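Local coordinates for oxalate biosynthetic component 1 (Burkholderia thailandensis, PDB 5IKY), which produces oxalate under quorum-sensing control as a bifunctional enzyme, combining serine hydrolase activity with an additional lyase activity, at residues A725-T730 with I848-L853; S199-I204 with K493-G498; D779-P784 with P927-F932. All blocks are in the same frame, centred on the assembly; numbering follows the deposited sequence.

Contact 1 of 3, residues A725-T730 with I848-L853; sequences ALRELT and IEASML
Arg727 and Ala850 meet where two helices pack antiparallel: the segment axes approach to 8.4 Å with their N-to-C directions at 163°. Helix 715-734, which lies largely in the cap-domain family region, thus lies against the first turn of helix 849-860 of the alpha/beta-hydrolase region.

Apolar contact carries the pairing. The methyl of Ala850 rests on the Arg727 backbone, with its CB 3.7 Å from Arg727 CA, and such a small side chain lets the two main chains come close. One turn along helix 715-734, at Thr730, Ile848 at the N-cap position extends the end of its longer branch across the threonine, its CD1 lying 3.8 Å from Thr730 CG2. The start of that branch, CG1, is wedged between the backbone N and the carbonyl carbon (chi1 54°).

No hydrogen bond crosses between the segments; the polar bonds lie within each segment or run to other parts of the chain. Thr730 OG1 bonds Leu726 O at 2.7 Å, and that carbonyl also accepts from Thr730 N, the two donors coming from opposite faces of its plane. Glu612 accepts from Glu849 N, and helix 682-690 packs on Leu726 and Leu729 beyond the interface.

Where polar and apolar groups meet, Ser851 OG sits alongside the aliphatic part of Arg727, 3.5 Å from Arg727 CG, while accepting from Ile848 N at 3.2 Å with an N-H...O angle of 159°.

Contact 2 of 3, residues S199-I204 with K493-G498; sequences SPYLPI and KACGTG
Tyr201 lays its ring over the backbone of Cys495, whose CA stands 3.8 Å from the ring centroid and 10° off the normal: a CH-pi contact centred on one face. The sulfur of the same residue is less well placed, its SG 4.7 Å from the centroid and oblique to the ring, so the sulfur-aromatic contact is secondary. At the ring's edge, near its plane, lies Lys493 CG, and Ala494 O approaches obliquely to 3.1 Å from Tyr201 CD2. The ring is directed there with CG beside its own backbone N (chi1 -55°).

The polar link is indirect. A single water accepts from Ser199 OG at 2.7 Å and donates to Ala494 O, also at 2.7 Å. Beside it, Lys493 CE packs 4.0 Å from Ser199 CB.

Behind these groups stands a type I beta turn from Ser199 to Leu202. It is braced by an ST turn in which Ser199 OG accepts from Tyr201 N at 3.1 Å. On the other segment, Asp499 accepts from Cys495 N close to the start of helix 497-510. Further out, Leu202 touches Leu476, the neighbour in sequence of the magnesium ligand Glu477. The contact ties a loop of the TIM-barrel-clan region, probably the lyase part, to the start of helix 497-510.

With its proton given to the water and its oxygen accepting from Tyr201 N, the Ser199 hydroxyl has a defined orientation; it both shapes the turn and fixes the bridging water, while the tyrosine ring makes most of the direct contact, largely by dispersion and CH-pi, with no hydrogen bond crossing directly.

Contact 3 of 3, residues D779-P784 with P927-F932; sequences DWVVLP and PLLKCF
Trp780 and Phe932 stack on one face of the mixed central sheet of the alpha/beta-hydrolase fold, in its parallel part, where strand 780-782 lies between strands 832-836 and 929-935. The segments 780-782 and 929-932 run in the same direction, their axes at 37°, and the tightly packed part starts with their backbone ladder. Lys930 O accepts from Val781 N at 2.9 Å, Val781 O from Phe932 N at 2.8 Å, and Phe932 O from Leu783 N at 3.1 Å.

Above this ladder the six-membered ring of Trp780 and the Phe932 ring form an offset stack, centroids 4.1 Å apart and planes at 5°. The opposite indole face receives Lys930 CB, 3.7 Å from the same six-membered ring's centroid, leaving the tryptophan sandwiched between aromatic and aliphatic groups. Helix 792-813 adds Phe805, stacked on Phe932, and helix 1080-1090 brings His1090 against Trp780. On the other side of the sheet, Val781 CG2 meets Leu929 CD1 at 3.7 Å, next to Cys931.

Packing is looser toward partly exposed Asp779. Its OD2 accepts from Arg831 N, whereas its OD1 stays 5.1 Å from Lys930 NZ, too far for a salt bridge. The one close approach on this side is to the main chain of Asp779, past which the lysine runs, bent at CG-CD (chi3 -65°), placing Lys930 CE 3.2 Å from Asp779 O.

Overall arrangement
Contacts 1 and 3 are both buried, their centres 28 Å apart and their segments alternating along the chain; contact 3 lies wholly in the C-terminal hydrolase region, contact 1 only with 848-853. Contact 3 lies within the central sheet, whereas contact 1 sets a helix of the cap-domain region against a hydrolase helix. Contact 2, only partly buried, sits on the other side of the chain's centre, its centre 51 and 54 Å from those of contacts 1 and 3, and joins irregular segments in the TIM-barrel-clan region, probably the lyase part. Chemistry follows place: direct backbone hydrogen bonds between strands, apolar side-chain packing between helices, and a water bridge plus CH-pi contact between irregular segments.

Contact 1 of 3, residues A725-T730 with I848-L853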
loop_
_atom_site.group_PDB
_atom_site.type_symbol
_atom_site.label_atom_id
_atom_site.label_comp_id
_atom_site.label_asym_id
_atom_site.label_seq_id
_atom_site.Cartn_x
_atom_site.Cartn_y
_atom_site.Cartn_z
ATOM N N ALA A 725 -26.285 6.548 17.382
ATOM C CA ALA A 725 -26.580 5.456 18.299
ATOM C C ALA A 725 -25.429 5.255 19.277
ATOM O O ALA A 725 -25.641 4.921 20.443
ATOM C CB ALA A 725 -26.854 4.173 17.529
ATOM N N LEU A 726 -24.210 5.467 18.791
ATOM C CA LEU A 726 -23.013 5.306 19.606
ATOM C C LEU A 726 -22.966 6.377 20.691
ATOM O O LEU A 726 -22.523 6.117 21.808
ATOM C CB LEU A 726 -21.757 5.366 18.734
ATOM C CG LEU A 726 -20.514 4.605 19.203
ATOM C CD1 LEU A 726 -19.610 4.299 18.020
ATOM C CD2 LEU A 726 -19.749 5.384 20.260
ATOM N N ARG A 727 -23.427 7.577 20.355
ATOM C CA ARG A 727 -23.486 8.671 21.317
ATOM C C ARG A 727 -24.460 8.348 22.443
ATOM O O ARG A 727 -24.141 8.511 23.620
ATOM C CB ARG A 727 -23.898 9.976 20.631
ATOM C CG ARG A 727 -24.069 11.152 21.585
ATOM C CD ARG A 727 -25.046 12.177 21.028
ATOM N NE ARG A 727 -26.244 11.535 20.493
ATOM C CZ ARG A 727 -27.228 11.038 21.238
ATOM N NH1 ARG A 727 -28.277 10.469 20.660
ATOM N NH2 ARG A 727 -27.165 11.106 22.561
ATOM N N GLU A 728 -25.649 7.889 22.065
ATOM C CA GLU A 728 -26.698 7.546 23.019
ATOM C C GLU A 728 -26.247 6.481 24.015
ATOM O O GLU A 728 -26.451 6.622 25.221
ATOM C CB GLU A 728 -27.943 7.061 22.277
ATOM C CG GLU A 728 -29.004 6.439 23.170
ATOM C CD GLU A 728 -30.087 7.422 23.558
ATOM O OE1 GLU A 728 -29.911 8.633 23.308
ATOM O OE2 GLU A 728 -31.118 6.982 24.109
ATOM N N LEU A 729 -25.632 5.420 23.504
ATOM C CA LEU A 729 -25.211 4.302 24.341
ATOM C C LEU A 729 -24.038 4.667 25.249
ATOM O O LEU A 729 -23.931 4.163 26.366
ATOM C CB LEU A 729 -24.842 3.097 23.473
ATOM C CG LEU A 729 -25.995 2.404 22.744
ATOM C CD1 LEU A 729 -25.474 1.270 21.883
ATOM C CD2 LEU A 729 -27.027 1.892 23.736
ATOM N N THR A 730 -23.160 5.539 24.766
ATOM C CA THR A 730 -21.988 5.939 25.534
ATOM C C THR A 730 -22.371 6.888 26.666
ATOM O O THR A 730 -21.858 6.779 27.780
ATOM C CB THR A 730 -20.927 6.604 24.639
ATOM O OG1 THR A 730 -20.517 5.683 23.620
ATOM C CG2 THR A 730 -19.713 7.010 25.457
ATOM N N ILE A 848 -19.949 14.685 24.283
ATOM C CA ILE A 848 -18.815 13.774 24.167
ATOM C C ILE A 848 -18.310 13.702 22.731
ATOM O O ILE A 848 -18.829 14.382 21.844
ATOM C CB ILE A 848 -19.171 12.355 24.649
ATOM C CG1 ILE A 848 -20.412 11.838 23.919
ATOM C CG2 ILE A 848 -19.394 12.347 26.154
ATOM C CD1 ILE A 848 -20.796 10.425 24.299
ATOM N N GLU A 849 -17.296 12.872 22.510
ATOM C CA GLU A 849 -16.654 12.764 21.205
ATOM C C GLU A 849 -17.638 12.348 20.112
ATOM O O GLU A 849 -17.634 12.914 19.018
ATOM C CB GLU A 849 -15.489 11.773 21.271
ATOM C CG GLU A 849 -15.122 11.163 19.929
ATOM C CD GLU A 849 -14.300 9.891 20.057
ATOM O OE1 GLU A 849 -14.899 8.806 20.225
ATOM O OE2 GLU A 849 -13.057 9.976 19.982
ATOM N N ALA A 850 -18.492 11.376 20.419
ATOM C CA ALA A 850 -19.470 10.884 19.454
ATOM C C ALA A 850 -20.462 11.972 19.053
ATOM O O ALA A 850 -20.987 11.959 17.940
ATOM C CB ALA A 850 -20.206 9.675 20.018
ATOM N N SER A 851 -20.718 12.907 19.964
ATOM C CA SER A 851 -21.604 14.030 19.679
ATOM C C SER A 851 -21.027 14.891 18.560
ATOM O O SER A 851 -21.742 15.310 17.651
ATOM C CB SER A 851 -21.828 14.881 20.933
ATOM O OG SER A 851 -22.196 14.083 22.045
ATOM N N MET A 852 -19.725 15.147 18.637
ATOM C CA MET A 852 -19.046 15.980 17.652
ATOM C C MET A 852 -18.853 15.236 16.335
ATOM O O MET A 852 -18.928 15.829 15.259
ATOM C CB MET A 852 -17.695 16.454 18.195
ATOM C CG MET A 852 -17.774 17.233 19.508
ATOM S SD MET A 852 -18.392 18.920 19.331
ATOM C CE MET A 852 -20.154 18.697 19.570
ATOM N N LEU A 853 -18.601 13.934 16.428
ATOM C CA LEU A 853 -18.431 13.105 15.243
ATOM C C LEU A 853 -19.731 13.018 14.452
ATOM O O LEU A 853 -19.722 13.076 13.222
ATOM C CB LEU A 853 -17.943 11.708 15.633
ATOM C CG LEU A 853 -16.470 11.642 16.045
ATOM C CD1 LEU A 853 -16.123 10.302 16.654
ATOM C CD2 LEU A 853 -15.593 11.898 14.852
#

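Contact 2 of 3, residues S199-I204 with K493-G498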
loop_
_atom_site.group_PDB
_atom_site.type_symbol
_atom_site.label_atom_id
_atom_site.label_comp_id
_atom_site.label_asym_id
_atom_site.label_seq_id
_atom_site.Cartn_x
_atom_site.Cartn_y
_atom_site.Cartn_z
ATOM N N SER A 199 17.693 -15.620 -12.600
ATOM C CA SER A 199 17.726 -14.242 -12.135
ATOM C C SER A 199 18.032 -14.179 -10.646
ATOM O O SER A 199 17.573 -15.026 -9.879
ATOM C CB SER A 199 16.397 -13.542 -12.422
ATOM O OG SER A 199 16.359 -12.258 -11.818
ATOM N N PRO A 200 18.811 -13.172 -10.234
ATOM C CA PRO A 200 19.115 -12.950 -8.818
ATOM C C PRO A 200 17.937 -12.346 -8.057
ATOM O O PRO A 200 18.037 -12.117 -6.853
ATOM C CB PRO A 200 20.287 -11.970 -8.868
ATOM C CG PRO A 200 20.099 -11.230 -10.141
ATOM C CD PRO A 200 19.521 -12.220 -11.107
ATOM N N TYR A 201 16.833 -12.094 -8.753
ATOM C CA TYR A 201 15.700 -11.408 -8.144
ATOM C C TYR A 201 14.473 -12.305 -8.021
ATOM O O TYR A 201 13.440 -11.884 -7.502
ATOM C CB TYR A 201 15.356 -10.152 -8.947
ATOM C CG TYR A 201 16.533 -9.218 -9.116
ATOM C CD1 TYR A 201 16.997 -8.460 -8.048
ATOM C CD2 TYR A 201 17.184 -9.099 -10.338
ATOM C CE1 TYR A 201 18.075 -7.608 -8.191
ATOM C CE2 TYR A 201 18.265 -8.246 -10.490
ATOM C CZ TYR A 201 18.704 -7.505 -9.413
ATOM O OH TYR A 201 19.776 -6.655 -9.554
ATOM N N LEU A 202 14.590 -13.542 -8.493
ATOM C CA LEU A 202 13.475 -14.475 -8.413
ATOM C C LEU A 202 13.304 -15.009 -6.997
ATOM O O LEU A 202 14.221 -15.610 -6.438
ATOM C CB LEU A 202 13.660 -15.639 -9.382
ATOM C CG LEU A 202 12.396 -16.492 -9.492
ATOM C CD1 LEU A 202 11.331 -15.758 -10.296
ATOM C CD2 LEU A 202 12.699 -17.840 -10.097
ATOM N N PRO A 203 12.119 -14.792 -6.415
ATOM C CA PRO A 203 11.803 -15.248 -5.059
ATOM C C PRO A 203 11.321 -16.699 -5.038
ATOM O O PRO A 203 10.359 -17.032 -5.728
ATOM C CB PRO A 203 10.691 -14.291 -4.630
ATOM C CG PRO A 203 9.980 -13.960 -5.911
ATOM C CD PRO A 203 11.006 -14.037 -7.022
ATOM N N ILE A 204 11.980 -17.553 -4.261
ATOM C CA ILE A 204 11.568 -18.953 -4.166
ATOM C C ILE A 204 11.311 -19.381 -2.721
ATOM O O ILE A 204 10.941 -20.524 -2.463
ATOM C CB ILE A 204 12.614 -19.898 -4.794
ATOM C CG1 ILE A 204 13.956 -19.774 -4.068
ATOM C CG2 ILE A 204 12.769 -19.604 -6.278
ATOM C CD1 ILE A 204 15.058 -20.624 -4.675
ATOM N N LYS A 493 18.042 -6.551 -16.721
ATOM C CA LYS A 493 17.391 -7.506 -15.833
ATOM C C LYS A 493 16.394 -6.783 -14.936
ATOM O O LYS A 493 16.695 -5.717 -14.397
ATOM C CB LYS A 493 18.421 -8.249 -14.981
ATOM C CG LYS A 493 18.091 -9.706 -14.723
ATOM C CD LYS A 493 18.197 -10.519 -16.004
ATOM C CE LYS A 493 18.037 -12.004 -15.731
ATOM N NZ LYS A 493 18.179 -12.812 -16.973
ATOM N N ALA A 494 15.207 -7.361 -14.782
ATOM C CA ALA A 494 14.177 -6.770 -13.939
ATOM C C ALA A 494 14.504 -6.995 -12.466
ATOM O O ALA A 494 14.776 -8.119 -12.048
ATOM C CB ALA A 494 12.811 -7.350 -14.282
ATOM N N CYS A 495 14.466 -5.923 -11.680
ATOM C CA CYS A 495 14.808 -5.995 -10.261
ATOM C C CYS A 495 13.649 -6.534 -9.426
ATOM O O CYS A 495 13.545 -6.253 -8.234
ATOM C CB CYS A 495 15.230 -4.615 -9.743
ATOM S SG CYS A 495 16.707 -3.928 -10.522
ATOM N N GLY A 496 12.787 -7.319 -10.058
ATOM C CA GLY A 496 11.613 -7.854 -9.399
ATOM C C GLY A 496 10.391 -7.594 -10.253
ATOM O O GLY A 496 10.467 -6.876 -11.251
ATOM N N THR A 497 9.262 -8.176 -9.865
ATOM C CA THR A 497 8.022 -7.995 -10.605
ATOM C C THR A 497 7.541 -6.550 -10.502
ATOM O O THR A 497 7.014 -5.992 -11.468
ATOM C CB THR A 497 6.931 -8.963 -10.103
ATOM O OG1 THR A 497 7.283 -10.299 -10.478
ATOM C CG2 THR A 497 5.579 -8.625 -10.706
ATOM N N GLY A 498 7.747 -5.944 -9.335
ATOM C CA GLY A 498 7.372 -4.560 -9.115
ATOM C C GLY A 498 8.029 -3.628 -10.114
ATOM O O GLY A 498 7.457 -2.611 -10.506
HETATM O O HOH W 1 14.834 -10.518 -13.258
#

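Contact 3 of 3, residues D779-P784 with P927-F932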
loop_
_atom_site.group_PDB
_atom_site.type_symbol
_atom_site.label_atom_id
_atom_site.label_comp_id
_atom_site.label_asym_id
_atom_site.label_seq_id
_atom_site.Cartn_x
_atom_site.Cartn_y
_atom_site.Cartn_z
ATOM N N ASP A 779 -4.081 38.181 17.097
ATOM C CA ASP A 779 -3.697 37.884 15.720
ATOM C C ASP A 779 -4.419 36.658 15.154
ATOM O O ASP A 779 -4.920 36.689 14.031
ATOM C CB ASP A 779 -2.182 37.673 15.631
ATOM C CG ASP A 779 -1.396 38.795 16.282
ATOM O OD1 ASP A 779 -1.087 39.787 15.587
ATOM O OD2 ASP A 779 -1.084 38.685 17.486
ATOM N N TRP A 780 -4.465 35.579 15.932
ATOM C CA TRP A 780 -5.053 34.326 15.461
ATOM C C TRP A 780 -6.099 33.752 16.410
ATOM O O TRP A 780 -5.880 33.666 17.618
ATOM C CB TRP A 780 -3.963 33.277 15.236
ATOM C CG TRP A 780 -3.059 33.567 14.083
ATOM C CD1 TRP A 780 -1.962 34.378 14.084
ATOM C CD2 TRP A 780 -3.167 33.038 12.756
ATOM N NE1 TRP A 780 -1.383 34.390 12.839
ATOM C CE2 TRP A 780 -2.103 33.576 12.005
ATOM C CE3 TRP A 780 -4.061 32.163 12.129
ATOM C CZ2 TRP A 780 -1.908 33.269 10.660
ATOM C CZ3 TRP A 780 -3.866 31.859 10.794
ATOM C CH2 TRP A 780 -2.797 32.410 10.075
ATOM N N VAL A 781 -7.231 33.342 15.849
ATOM C CA VAL A 781 -8.248 32.626 16.608
ATOM C C VAL A 781 -8.102 31.125 16.380
ATOM O O VAL A 781 -7.995 30.672 15.243
ATOM C CB VAL A 781 -9.671 33.075 16.217
ATOM C CG1 VAL A 781 -10.716 32.210 16.907
ATOM C CG2 VAL A 781 -9.875 34.543 16.559
ATOM N N VAL A 782 -8.085 30.353 17.462
ATOM C CA VAL A 782 -7.984 28.905 17.345
ATOM C C VAL A 782 -9.323 28.243 17.657
ATOM O O VAL A 782 -9.809 28.298 18.787
ATOM C CB VAL A 782 -6.901 28.332 18.277
ATOM C CG1 VAL A 782 -6.861 26.813 18.170
ATOM C CG2 VAL A 782 -5.545 28.930 17.942
ATOM N N LEU A 783 -9.917 27.627 16.639
ATOM C CA LEU A 783 -11.191 26.935 16.789
ATOM C C LEU A 783 -11.010 25.634 17.566
ATOM O O LEU A 783 -9.927 25.050 17.555
ATOM C CB LEU A 783 -11.807 26.657 15.416
ATOM C CG LEU A 783 -12.183 27.893 14.597
ATOM C CD1 LEU A 783 -12.671 27.489 13.217
ATOM C CD2 LEU A 783 -13.239 28.711 15.320
ATOM N N PRO A 784 -12.069 25.178 18.251
ATOM C CA PRO A 784 -11.965 23.941 19.031
ATOM C C PRO A 784 -11.991 22.686 18.163
ATOM O O PRO A 784 -12.618 22.676 17.103
ATOM C CB PRO A 784 -13.199 23.996 19.933
ATOM C CG PRO A 784 -14.190 24.777 19.147
ATOM C CD PRO A 784 -13.391 25.813 18.403
ATOM N N PRO A 927 -11.793 43.832 10.098
ATOM C CA PRO A 927 -10.431 43.288 10.173
ATOM C C PRO A 927 -10.357 41.836 9.708
ATOM O O PRO A 927 -11.313 41.082 9.890
ATOM C CB PRO A 927 -10.091 43.406 11.661
ATOM C CG PRO A 927 -11.412 43.363 12.349
ATOM C CD PRO A 927 -12.364 44.080 11.432
ATOM N N LEU A 928 -9.232 41.456 9.110
ATOM C CA LEU A 928 -9.048 40.096 8.616
ATOM C C LEU A 928 -9.023 39.088 9.760
ATOM O O LEU A 928 -8.141 39.129 10.618
ATOM C CB LEU A 928 -7.759 39.987 7.800
ATOM C CG LEU A 928 -7.429 38.581 7.293
ATOM C CD1 LEU A 928 -8.402 38.157 6.197
ATOM C CD2 LEU A 928 -5.988 38.499 6.807
ATOM N N LEU A 929 -9.996 38.184 9.763
ATOM C CA LEU A 929 -10.084 37.163 10.798
ATOM C C LEU A 929 -9.329 35.902 10.387
ATOM O O LEU A 929 -9.769 35.163 9.506
ATOM C CB LEU A 929 -11.546 36.830 11.098
ATOM C CG LEU A 929 -11.774 35.806 12.211
ATOM C CD1 LEU A 929 -11.161 36.291 13.517
ATOM C CD2 LEU A 929 -13.255 35.514 12.381
ATOM N N LYS A 930 -8.189 35.664 11.028
ATOM C CA LYS A 930 -7.369 34.499 10.722
ATOM C C LYS A 930 -7.592 33.394 11.747
ATOM O O LYS A 930 -7.313 33.570 12.934
ATOM C CB LYS A 930 -5.891 34.889 10.667
ATOM C CG LYS A 930 -5.556 35.860 9.545
ATOM C CD LYS A 930 -4.177 36.470 9.728
ATOM C CE LYS A 930 -4.123 37.340 10.973
ATOM N NZ LYS A 930 -2.809 38.026 11.123
ATOM N N CYS A 931 -8.099 32.256 11.280
ATOM C CA CYS A 931 -8.446 31.152 12.167
ATOM C C CYS A 931 -7.646 29.886 11.881
ATOM O O CYS A 931 -7.384 29.549 10.726
ATOM C CB CYS A 931 -9.941 30.837 12.067
ATOM S SG CYS A 931 -11.035 32.240 12.383
ATOM N N PHE A 932 -7.260 29.192 12.947
ATOM C CA PHE A 932 -6.642 27.878 12.832
ATOM C C PHE A 932 -7.683 26.800 13.099
ATOM O O PHE A 932 -8.536 26.953 13.975
ATOM C CB PHE A 932 -5.470 27.737 13.805
ATOM C CG PHE A 932 -4.189 28.341 13.304
ATOM C CD1 PHE A 932 -3.775 28.135 11.998
ATOM C CD2 PHE A 932 -3.405 29.124 14.136
ATOM C CE1 PHE A 932 -2.596 28.689 11.534
ATOM C CE2 PHE A 932 -2.227 29.682 13.678
ATOM C CZ PHE A 932 -1.821 29.466 12.376
#